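Local coordinates for protein aminotransferase AspB (Helicobacter pylori 26695, PDB 3EZS) that probably works as a pyridoxal phosphate-dependent aminotransferase, moving amino groups between amino acids and keto acids, at residues 79-82 with 83-86; 91-94 with 95-99; 111-114 with 115-119; 268-271 with 272-275. All blocks are in the same frame, centred on the assembly; numbering follows the deposited sequence. Where two conformers were deposited one is given.

Contact 1 of 4, residues 79-82 with 83-86; sequences ELKE and NELI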
loop_
_atom_site.group_PDB
_atom_site.type_symbol
_atom_site.label_atom_id
_atom_site.label_comp_id
_atom_site.label_asym_id
_atom_site.label_seq_id
_atom_site.Cartn_x
_atom_site.Cartn_y
_atom_site.Cartn_z
ATOM N N GLU A 79 20.022 -7.741 18.478
ATOM C CA GLU A 79 20.583 -6.825 17.501
ATOM C C GLU A 79 20.341 -7.413 16.142
ATOM O O GLU A 79 21.054 -8.309 15.703
ATOM C CB GLU A 79 22.070 -6.611 17.763
ATOM C CG GLU A 79 22.673 -5.477 16.957
ATOM C CD GLU A 79 23.880 -4.837 17.649
ATOM O OE1 GLU A 79 24.584 -5.529 18.423
ATOM O OE2 GLU A 79 24.109 -3.626 17.421
ATOM N N LEU A 80 19.304 -6.927 15.484
ATOM C CA LEU A 80 18.964 -7.391 14.165
ATOM C C LEU A 80 19.966 -6.883 13.151
ATOM O O LEU A 80 20.400 -5.728 13.205
ATOM C CB LEU A 80 17.569 -6.934 13.769
ATOM C CG LEU A 80 16.389 -7.531 14.547
ATOM C CD1 LEU A 80 15.137 -6.752 14.202
ATOM C CD2 LEU A 80 16.209 -9.059 14.285
ATOM N N LYS A 81 20.337 -7.773 12.229
ATOM C CA LYS A 81 21.234 -7.450 11.142
ATOM C C LYS A 81 20.442 -6.652 10.097
ATOM O O LYS A 81 19.210 -6.660 10.105
ATOM C CB LYS A 81 21.835 -8.736 10.567
ATOM C CG LYS A 81 22.694 -9.462 11.607
ATOM C CD LYS A 81 23.137 -10.836 11.190
ATOM C CE LYS A 81 23.958 -11.489 12.301
ATOM N NZ LYS A 81 23.146 -11.844 13.497
ATOM N N GLU A 82 21.148 -5.968 9.211
ATOM C CA GLU A 82 20.511 -5.129 8.209
ATOM C C GLU A 82 19.536 -5.818 7.266
ATOM O O GLU A 82 18.582 -5.195 6.839
ATOM C CB GLU A 82 21.577 -4.352 7.419
ATOM C CG GLU A 82 22.348 -3.328 8.291
ATOM C CD GLU A 82 23.422 -2.558 7.518
ATOM O OE1 GLU A 82 23.580 -2.771 6.290
ATOM O OE2 GLU A 82 24.129 -1.748 8.153
ATOM N N ASN A 83 19.779 -7.083 6.939
ATOM C CA ASN A 83 18.873 -7.835 6.066
ATOM C C ASN A 83 17.821 -8.639 6.867
ATOM O O ASN A 83 17.084 -9.458 6.296
ATOM C CB ASN A 83 19.657 -8.717 5.062
ATOM C CG ASN A 83 20.618 -9.700 5.736
ATOM O OD1 ASN A 83 20.807 -9.673 6.952
ATOM N ND2 ASN A 83 21.236 -10.566 4.938
ATOM N N GLU A 84 17.726 -8.377 8.173
ATOM C CA GLU A 84 16.766 -9.060 9.050
ATOM C C GLU A 84 15.563 -8.197 9.467
ATOM O O GLU A 84 14.786 -8.586 10.339
ATOM C CB GLU A 84 17.489 -9.641 10.277
ATOM C CG GLU A 84 18.282 -10.867 9.903
ATOM C CD GLU A 84 19.146 -11.420 11.003
ATOM O OE1 GLU A 84 19.356 -10.725 12.021
ATOM O OE2 GLU A 84 19.642 -12.558 10.808
ATOM N N LEU A 85 15.399 -7.040 8.838
ATOM C CA LEU A 85 14.254 -6.172 9.131
ATOM C C LEU A 85 13.874 -5.406 7.882
ATOM O O LEU A 85 14.741 -4.848 7.206
ATOM C CB LEU A 85 14.569 -5.234 10.283
ATOM C CG LEU A 85 13.460 -4.250 10.679
ATOM C CD1 LEU A 85 13.468 -4.009 12.187
ATOM C CD2 LEU A 85 13.556 -2.936 9.903
ATOM N N ILE A 86 12.592 -5.450 7.539
ATOM C CA ILE A 86 12.048 -4.695 6.411
ATOM C C ILE A 86 11.015 -3.705 6.949
ATOM O O ILE A 86 10.178 -4.087 7.759
ATOM C CB ILE A 86 11.421 -5.626 5.321
ATOM C CG1 ILE A 86 12.526 -6.300 4.480
ATOM C CG2 ILE A 86 10.499 -4.843 4.366
ATOM C CD1 ILE A 86 12.014 -7.118 3.317
HETATM O O HOH W 1 20.500 -11.022 14.587
HETATM O O HOH W 2 17.024 -3.447 8.044
#

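Contact 2 of 4, residues 91-94 with 95-99; sequences SREV and LFNFP. With PO4 (phosphate ion), chain C.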
loop_
_atom_site.group_PDB
_atom_site.type_symbol
_atom_site.label_atom_id
_atom_site.label_comp_id
_atom_site.label_asym_id
_atom_site.label_seq_id
_atom_site.Cartn_x
_atom_site.Cartn_y
_atom_site.Cartn_z
ATOM N N SER A 91 1.128 -2.627 9.794
ATOM C CA SER A 91 1.130 -4.092 9.811
ATOM C C SER A 91 0.036 -4.728 8.932
ATOM O O SER A 91 0.174 -5.868 8.477
ATOM C CB SER A 91 0.994 -4.597 11.256
ATOM O OG SER A 91 -0.257 -4.224 11.816
ATOM N N ARG A 92 -1.046 -3.999 8.696
ATOM C CA ARG A 92 -2.190 -4.562 7.988
ATOM C C ARG A 92 -1.824 -5.143 6.625
ATOM O O ARG A 92 -2.185 -6.264 6.287
ATOM C CB ARG A 92 -3.289 -3.509 7.811
ATOM C CG ARG A 92 -4.581 -4.106 7.319
ATOM C CD ARG A 92 -5.621 -3.080 6.953
ATOM N NE ARG A 92 -6.839 -3.772 6.540
ATOM C CZ ARG A 92 -7.797 -4.204 7.365
ATOM N NH1 ARG A 92 -7.713 -4.005 8.682
ATOM N NH2 ARG A 92 -8.862 -4.844 6.868
ATOM N N GLU A 93 -1.137 -4.348 5.834
ATOM C CA GLU A 93 -0.737 -4.777 4.503
ATOM C C GLU A 93 0.221 -5.965 4.511
ATOM O O GLU A 93 0.097 -6.854 3.681
ATOM C CB GLU A 93 -0.142 -3.586 3.752
ATOM C CG GLU A 93 1.101 -2.921 4.383
ATOM C CD GLU A 93 2.416 -3.328 3.741
ATOM O OE1 GLU A 93 2.487 -4.366 3.067
ATOM O OE2 GLU A 93 3.388 -2.579 3.906
ATOM N N VAL A 94 1.150 -5.982 5.471
ATOM C CA VAL A 94 2.130 -7.054 5.575
ATOM C C VAL A 94 1.406 -8.353 5.901
ATOM O O VAL A 94 1.702 -9.380 5.290
ATOM C CB VAL A 94 3.205 -6.837 6.686
ATOM C CG1 VAL A 94 4.333 -7.861 6.516
ATOM C CG2 VAL A 94 3.759 -5.428 6.693
ATOM N N LEU A 95 0.479 -8.304 6.865
ATOM C CA LEU A 95 -0.312 -9.487 7.275
ATOM C C LEU A 95 -1.170 -10.004 6.124
ATOM O O LEU A 95 -1.438 -11.207 6.007
ATOM C CB LEU A 95 -1.220 -9.159 8.486
ATOM C CG LEU A 95 -0.574 -8.913 9.862
ATOM C CD1 LEU A 95 -1.554 -8.244 10.869
ATOM C CD2 LEU A 95 -0.036 -10.240 10.398
ATOM N N PHE A 96 -1.586 -9.096 5.249
ATOM C CA PHE A 96 -2.402 -9.492 4.129
ATOM C C PHE A 96 -1.592 -10.068 2.976
ATOM O O PHE A 96 -1.987 -11.078 2.391
ATOM C CB PHE A 96 -3.235 -8.325 3.605
ATOM C CG PHE A 96 -4.090 -8.708 2.422
ATOM C CD1 PHE A 96 -5.221 -9.485 2.603
ATOM C CD2 PHE A 96 -3.727 -8.363 1.138
ATOM C CE1 PHE A 96 -5.994 -9.872 1.537
ATOM C CE2 PHE A 96 -4.498 -8.749 0.067
ATOM C CZ PHE A 96 -5.637 -9.505 0.270
ATOM N N ASN A 97 -0.481 -9.424 2.626
ATOM C CA ASN A 97 0.271 -9.856 1.435
ATOM C C ASN A 97 1.438 -10.780 1.666
ATOM O O ASN A 97 1.872 -11.438 0.722
ATOM C CB ASN A 97 0.678 -8.654 0.538
ATOM C CG ASN A 97 1.748 -7.780 1.160
ATOM O OD1 ASN A 97 2.777 -8.276 1.599
ATOM N ND2 ASN A 97 1.509 -6.466 1.194
ATOM N N PHE A 98 1.964 -10.865 2.876
ATOM C CA PHE A 98 3.121 -11.744 3.077
ATOM C C PHE A 98 2.777 -13.208 2.738
ATOM O O PHE A 98 3.548 -13.881 2.067
ATOM C CB PHE A 98 3.730 -11.625 4.484
ATOM C CG PHE A 98 5.042 -12.359 4.634
ATOM C CD1 PHE A 98 6.224 -11.792 4.159
ATOM C CD2 PHE A 98 5.102 -13.610 5.235
ATOM C CE1 PHE A 98 7.423 -12.448 4.277
ATOM C CE2 PHE A 98 6.323 -14.287 5.345
ATOM C CZ PHE A 98 7.477 -13.702 4.869
ATOM N N PRO A 99 1.616 -13.702 3.203
ATOM C CA PRO A 99 1.287 -15.094 2.833
ATOM C C PRO A 99 1.200 -15.350 1.315
ATOM O O PRO A 99 1.626 -16.413 0.875
ATOM C CB PRO A 99 -0.066 -15.323 3.513
ATOM C CG PRO A 99 -0.101 -14.286 4.668
ATOM C CD PRO A 99 0.587 -13.097 4.071
HETATM P P PO4 C . -1.751 -1.152 11.750
HETATM O O1 PO4 C . -0.273 -1.302 11.977
HETATM O O2 PO4 C . -2.084 -1.335 10.308
HETATM O O3 PO4 C . -2.173 0.221 12.137
HETATM O O4 PO4 C . -2.458 -2.227 12.520
#

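Contact 3 of 4, residues 111-114 with 115-119; sequences IAYP and NPFYQ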
loop_
_atom_site.group_PDB
_atom_site.type_symbol
_atom_site.label_atom_id
_atom_site.label_comp_id
_atom_site.label_asym_id
_atom_site.label_seq_id
_atom_site.Cartn_x
_atom_site.Cartn_y
_atom_site.Cartn_z
ATOM N N ILE A 111 -3.075 -22.604 5.758
ATOM C CA ILE A 111 -2.649 -21.625 6.730
ATOM C C ILE A 111 -3.358 -21.897 8.059
ATOM O O ILE A 111 -4.536 -22.265 8.071
ATOM C CB ILE A 111 -2.958 -20.202 6.236
ATOM C CG1 ILE A 111 -2.234 -19.925 4.911
ATOM C CG2 ILE A 111 -2.562 -19.163 7.281
ATOM C CD1 ILE A 111 -2.571 -18.523 4.318
ATOM N N ALA A 112 -2.635 -21.749 9.169
ATOM C CA ALA A 112 -3.229 -21.929 10.502
ATOM C C ALA A 112 -3.215 -20.602 11.231
ATOM O O ALA A 112 -2.262 -19.840 11.115
ATOM C CB ALA A 112 -2.485 -22.983 11.315
ATOM N N TYR A 113 -4.301 -20.308 11.932
ATOM C CA TYR A 113 -4.380 -19.105 12.772
ATOM C C TYR A 113 -5.411 -19.328 13.876
ATOM O O TYR A 113 -6.269 -20.202 13.747
ATOM C CB TYR A 113 -4.648 -17.827 11.952
ATOM C CG TYR A 113 -5.799 -17.887 10.963
ATOM C CD1 TYR A 113 -5.605 -18.375 9.676
ATOM C CD2 TYR A 113 -7.063 -17.408 11.293
ATOM C CE1 TYR A 113 -6.647 -18.413 8.760
ATOM C CE2 TYR A 113 -8.109 -17.444 10.382
ATOM C CZ TYR A 113 -7.896 -17.950 9.121
ATOM O OH TYR A 113 -8.928 -17.993 8.206
ATOM N N PRO A 114 -5.341 -18.538 14.969
ATOM C CA PRO A 114 -6.302 -18.792 16.051
ATOM C C PRO A 114 -7.744 -18.363 15.739
ATOM O O PRO A 114 -8.004 -17.698 14.725
ATOM C CB PRO A 114 -5.735 -17.996 17.241
ATOM C CG PRO A 114 -4.395 -17.477 16.797
ATOM C CD PRO A 114 -4.435 -17.422 15.306
ATOM N N ASN A 115 -8.659 -18.785 16.608
ATOM C CA ASN A 115 -10.084 -18.463 16.508
ATOM C C ASN A 115 -10.551 -18.162 17.948
ATOM O O ASN A 115 -10.515 -19.036 18.805
ATOM C CB ASN A 115 -10.824 -19.638 15.847
ATOM C CG ASN A 115 -12.319 -19.409 15.689
ATOM O OD1 ASN A 115 -12.805 -18.272 15.710
ATOM N ND2 ASN A 115 -13.067 -20.512 15.507
ATOM N N PRO A 116 -11.007 -16.935 18.223
ATOM C CA PRO A 116 -11.236 -15.773 17.356
ATOM C C PRO A 116 -9.971 -15.085 16.859
ATOM O O PRO A 116 -8.869 -15.375 17.352
ATOM C CB PRO A 116 -12.118 -14.846 18.210
ATOM C CG PRO A 116 -11.907 -15.272 19.620
ATOM C CD PRO A 116 -11.314 -16.654 19.634
ATOM N N PHE A 117 -10.143 -14.198 15.873
ATOM C CA PHE A 117 -9.035 -13.542 15.210
ATOM C C PHE A 117 -9.352 -12.197 14.553
ATOM O O PHE A 117 -10.492 -11.902 14.243
ATOM C CB PHE A 117 -8.514 -14.468 14.103
ATOM C CG PHE A 117 -9.590 -14.899 13.114
ATOM C CD1 PHE A 117 -10.368 -16.021 13.353
ATOM C CD2 PHE A 117 -9.826 -14.170 11.947
ATOM C CE1 PHE A 117 -11.363 -16.409 12.461
ATOM C CE2 PHE A 117 -10.810 -14.560 11.051
ATOM C CZ PHE A 117 -11.582 -15.675 11.308
ATOM N N TYR A 118 -8.297 -11.407 14.362
ATOM C CA TYR A 118 -8.307 -10.167 13.587
ATOM C C TYR A 118 -8.558 -10.665 12.181
ATOM O O TYR A 118 -7.776 -11.451 11.653
ATOM C CB TYR A 118 -6.938 -9.511 13.731
ATOM C CG TYR A 118 -6.639 -8.259 12.909
ATOM C CD1 TYR A 118 -7.569 -7.242 12.753
ATOM C CD2 TYR A 118 -5.365 -8.064 12.372
ATOM C CE1 TYR A 118 -7.257 -6.084 12.015
ATOM C CE2 TYR A 118 -5.041 -6.912 11.654
ATOM C CZ TYR A 118 -5.989 -5.931 11.472
ATOM O OH TYR A 118 -5.638 -4.811 10.760
ATOM N N GLN A 119 -9.656 -10.200 11.590
ATOM C CA GLN A 119 -10.173 -10.717 10.328
ATOM C C GLN A 119 -9.245 -10.675 9.113
ATOM O O GLN A 119 -9.497 -11.383 8.135
ATOM C CB GLN A 119 -11.494 -10.023 9.968
ATOM C CG GLN A 119 -12.639 -10.049 11.071
ATOM C CD GLN A 119 -13.121 -11.445 11.514
ATOM O OE1 GLN A 119 -14.182 -11.918 11.077
ATOM N NE2 GLN A 119 -12.356 -12.093 12.384
#

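Contact 4 of 4, residues 268-271 with 272-275; sequences IQKA and SEAA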
loop_
_atom_site.group_PDB
_atom_site.type_symbol
_atom_site.label_atom_id
_atom_site.label_comp_id
_atom_site.label_asym_id
_atom_site.label_seq_id
_atom_site.Cartn_x
_atom_site.Cartn_y
_atom_site.Cartn_z
ATOM N N ILE A 268 6.762 11.896 6.353
ATOM C CA ILE A 268 6.058 10.961 7.228
ATOM C C ILE A 268 7.054 9.988 7.865
ATOM O O ILE A 268 6.946 9.656 9.057
ATOM C CB ILE A 268 4.968 10.154 6.469
ATOM C CG1 ILE A 268 3.752 11.044 6.123
ATOM C CG2 ILE A 268 4.527 8.921 7.286
ATOM C CD1 ILE A 268 2.877 11.543 7.323
ATOM N N GLN A 269 8.023 9.541 7.067
ATOM C CA GLN A 269 9.073 8.648 7.537
ATOM C C GLN A 269 9.965 9.321 8.591
ATOM O O GLN A 269 10.421 8.646 9.509
ATOM C CB GLN A 269 9.932 8.179 6.383
ATOM C CG GLN A 269 9.184 7.453 5.241
ATOM C CD GLN A 269 10.136 6.801 4.267
ATOM O OE1 GLN A 269 11.137 6.225 4.689
ATOM N NE2 GLN A 269 9.829 6.868 2.962
ATOM N N LYS A 270 10.235 10.629 8.468
ATOM C CA LYS A 270 11.014 11.336 9.517
ATOM C C LYS A 270 10.267 11.346 10.840
ATOM O O LYS A 270 10.877 11.134 11.895
ATOM C CB LYS A 270 11.374 12.800 9.156
ATOM C CG LYS A 270 12.717 12.996 8.496
ATOM C CD LYS A 270 13.910 12.596 9.397
ATOM C CE LYS A 270 15.211 12.482 8.583
ATOM N NZ LYS A 270 16.217 11.570 9.228
ATOM N N ALA A 271 8.962 11.648 10.790
ATOM C CA ALA A 271 8.123 11.629 12.002
ATOM C C ALA A 271 8.044 10.200 12.593
ATOM O O ALA A 271 8.057 10.015 13.827
ATOM C CB ALA A 271 6.719 12.199 11.718
ATOM N N SER A 272 7.970 9.197 11.721
ATOM C CA SER A 272 7.990 7.793 12.164
ATOM C C SER A 272 9.310 7.501 12.842
ATOM O O SER A 272 9.342 6.854 13.876
ATOM C CB SER A 272 7.862 6.837 10.991
ATOM O OG SER A 272 6.587 6.946 10.415
ATOM N N GLU A 273 10.396 7.990 12.256
ATOM C CA GLU A 273 11.735 7.777 12.818
ATOM C C GLU A 273 11.860 8.404 14.211
ATOM O O GLU A 273 12.421 7.795 15.115
ATOM C CB GLU A 273 12.783 8.375 11.890
ATOM C CG GLU A 273 14.214 8.165 12.347
ATOM C CD GLU A 273 15.202 8.988 11.549
ATOM O OE1 GLU A 273 14.863 9.397 10.425
ATOM O OE2 GLU A 273 16.324 9.218 12.048
ATOM N N ALA A 274 11.354 9.627 14.369
ATOM C CA ALA A 274 11.391 10.300 15.660
ATOM C C ALA A 274 10.621 9.465 16.691
ATOM O O ALA A 274 11.083 9.304 17.814
ATOM C CB ALA A 274 10.829 11.730 15.547
ATOM N N ALA A 275 9.476 8.904 16.292
ATOM C CA ALA A 275 8.658 8.049 17.171
ATOM C C ALA A 275 9.400 6.791 17.600
ATOM O O ALA A 275 9.438 6.466 18.788
ATOM C CB ALA A 275 7.299 7.674 16.493
#

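Contact 1 of 4, residues 79-82 with 83-86
Lys81 and Glu84 close a beta turn in which the amide of Glu84 bonds back to the carbonyl of Lys81, N to O 3.0 Å, and Glu82 and Asn83 at its corners have the backbone angles of type I. The Glu84 side chain in turn accepts from the first residue of the turn. Its chain is extended beyond CG, lies alongside that of Lys81 and points the same way, which carries the carboxylate back to the start of the turn. Lys81 N gives a nearly straight bond, 168°, to Glu84 OE1 at 3.1 Å, arriving from above the carboxylate plane. A water donates to Glu84 OE1 and to the carbonyl of Glu79; in the lysine conformer given, one of two, it also accepts from Lys81 NZ, which stays 4.2 Å from Glu84 OE1, beyond salt-bridge range. On the buried side, Leu80 CD1 meets Leu85 CD1 at 3.8 Å, the two side chains crossing at about a right angle beside Phe72 and Phe242. A second water donates to Glu82 O and Leu85 O. The whole is a type I turn delivering the chain from helix 62-76 into strand 85-88, which pairs with strand 241-245 at one end of the large mixed sheet.

Contact 2 of 4, residues 91-94 with 95-99
Glu93 and Asn97, one helical turn apart, lie side by side and point the same way, with the carboxylate and amide planes turned 47° from each other. Asn97 ND2 bonds to Glu93 OE1 at 3.0 Å, coming in nearly in line with the C-O bond, while the oxygen sits a little out of the amide plane. Each CG is tucked between backbone N and carbonyl carbon (chi1 60° for Glu93, 70° for Asn97), and a bend at chi2 of Glu93 swings its carboxylate round to the amide. The other ends are taken as well: Glu93 OE2 makes a salt bridge to Arg257 and accepts from Leu89 N, and Asn97 OD1 bonds to Tyr253 OH. Both buried groups are thus fixed in rotation. At the start of the helix, Ser91 grips a phosphate ion through N and OG, each 2.9 Å from O1, and Arg92 N reaches O2 at 3.3 Å. Ser228, Ser230 and Arg239 complete this site, consistent with the phosphate cup for the cofactor in this family, where the helix end would favour an anion. Val94, Leu95 and Phe98 face strand 223-228, Phe96 and Pro99 meet helix 120-127, and Arg92 packs on Tyr259, and Glu93 and Phe96 on Leu260, of the second subunit.

Contact 3 of 4, residues 111-114 with 115-119
Phe117 turns its ring face to the edge of Tyr113, a T-shaped pair with centroids 5.1 Å apart and planes at 79°. Starting at the root, Phe117 CB lies 3.3 Å from Pro114 O. With CG held between backbone N and carbonyl carbon (chi1 55°), the ring comes back over the end of the strand. CG meets Tyr113 CD2 at 4.0 Å, and CD1 comes obliquely to 3.2 Å from Pro114 O. Further out, CE1, CE2 and CZ lie round Tyr113 CE2, which stands 3.8 Å above the ring plane of Phe117, over its centre. The chain bends sharply here, with a cis peptide before Pro116. Past the phenylalanine, Gln119 NE2 bonds to Phe117 O at 2.6 Å, its amide lying in plane with that oxygen, and Gln119 OE1 bonds to Arg342. Tyr113 OH is taken by Ser132, and Asn115 ND2 by the carbonyl of Arg342. Strand 110-115 lies between strands 157-160 and 131-136 of the large sheet, and Tyr113 and Phe117 both touch Glu122 on helix 120-127, which follows the loop.

Contact 4 of 4, residues 268-271 with 272-275
Lys270 and Glu273 form a salt bridge with i to i+3 spacing along the alpha-helix 266-277. The two chains run side by side and point the same way. Lys270 bends at chi2 (-63°), which lays its CD 3.5 Å from Glu273 OE1 and brings NZ to the same oxygen at 2.8 Å, on the syn side and only slightly out of the carboxylate plane. That oxygen has a second partner, Ser63 OG at the start of helix 62-76, so it is gripped twice, and the Ser63 bond links the two helices. Gln269 is satisfied at both ends of its amide: OE1 takes the N-H of Glu61, and NE2 gives to the carbonyl of Ser264. Along the backbone, each amide from Ser272 to Ala275 donates to the carbonyl four residues earlier. The shortest of these bonds runs from Glu273 N to Gln269 O, at 2.8 Å. The longest, from Ala275 N to Ala271 O, measures 3.1 Å. The apolar side chains face helix 39-46: Ile268 and Ala271 rest on Leu45, Ala274 on Phe40 and Ala275 on Ile41, while Ile268 also packs on Ile268 of the second subunit. Ile268 O accepts from Ser272 N at 2.9 Å and has Ser272 OG beside it at 3.1 Å.

The four contacts follow one another along the chain, and none nests in or crosses another. Contact 1 closes the turn into edge strand 85-88; contact 2 begins soon after, in the helix that follows that strand. Contact 3 closes the bend at the end of the next strand, 110-115. Contacts 2 and 3 touch: Arg92 and Leu95 pack on Tyr118, and Pro99 on Ile111, joining the helix to the strand and the loop beyond. Much later in sequence, contact 4 lies on the other side of the chain's centre from contact 3. It does not touch contact 1, but Leu80 and Glu273 both pack against helix 62-76. Contacts 2 and 4 each reach the second subunit.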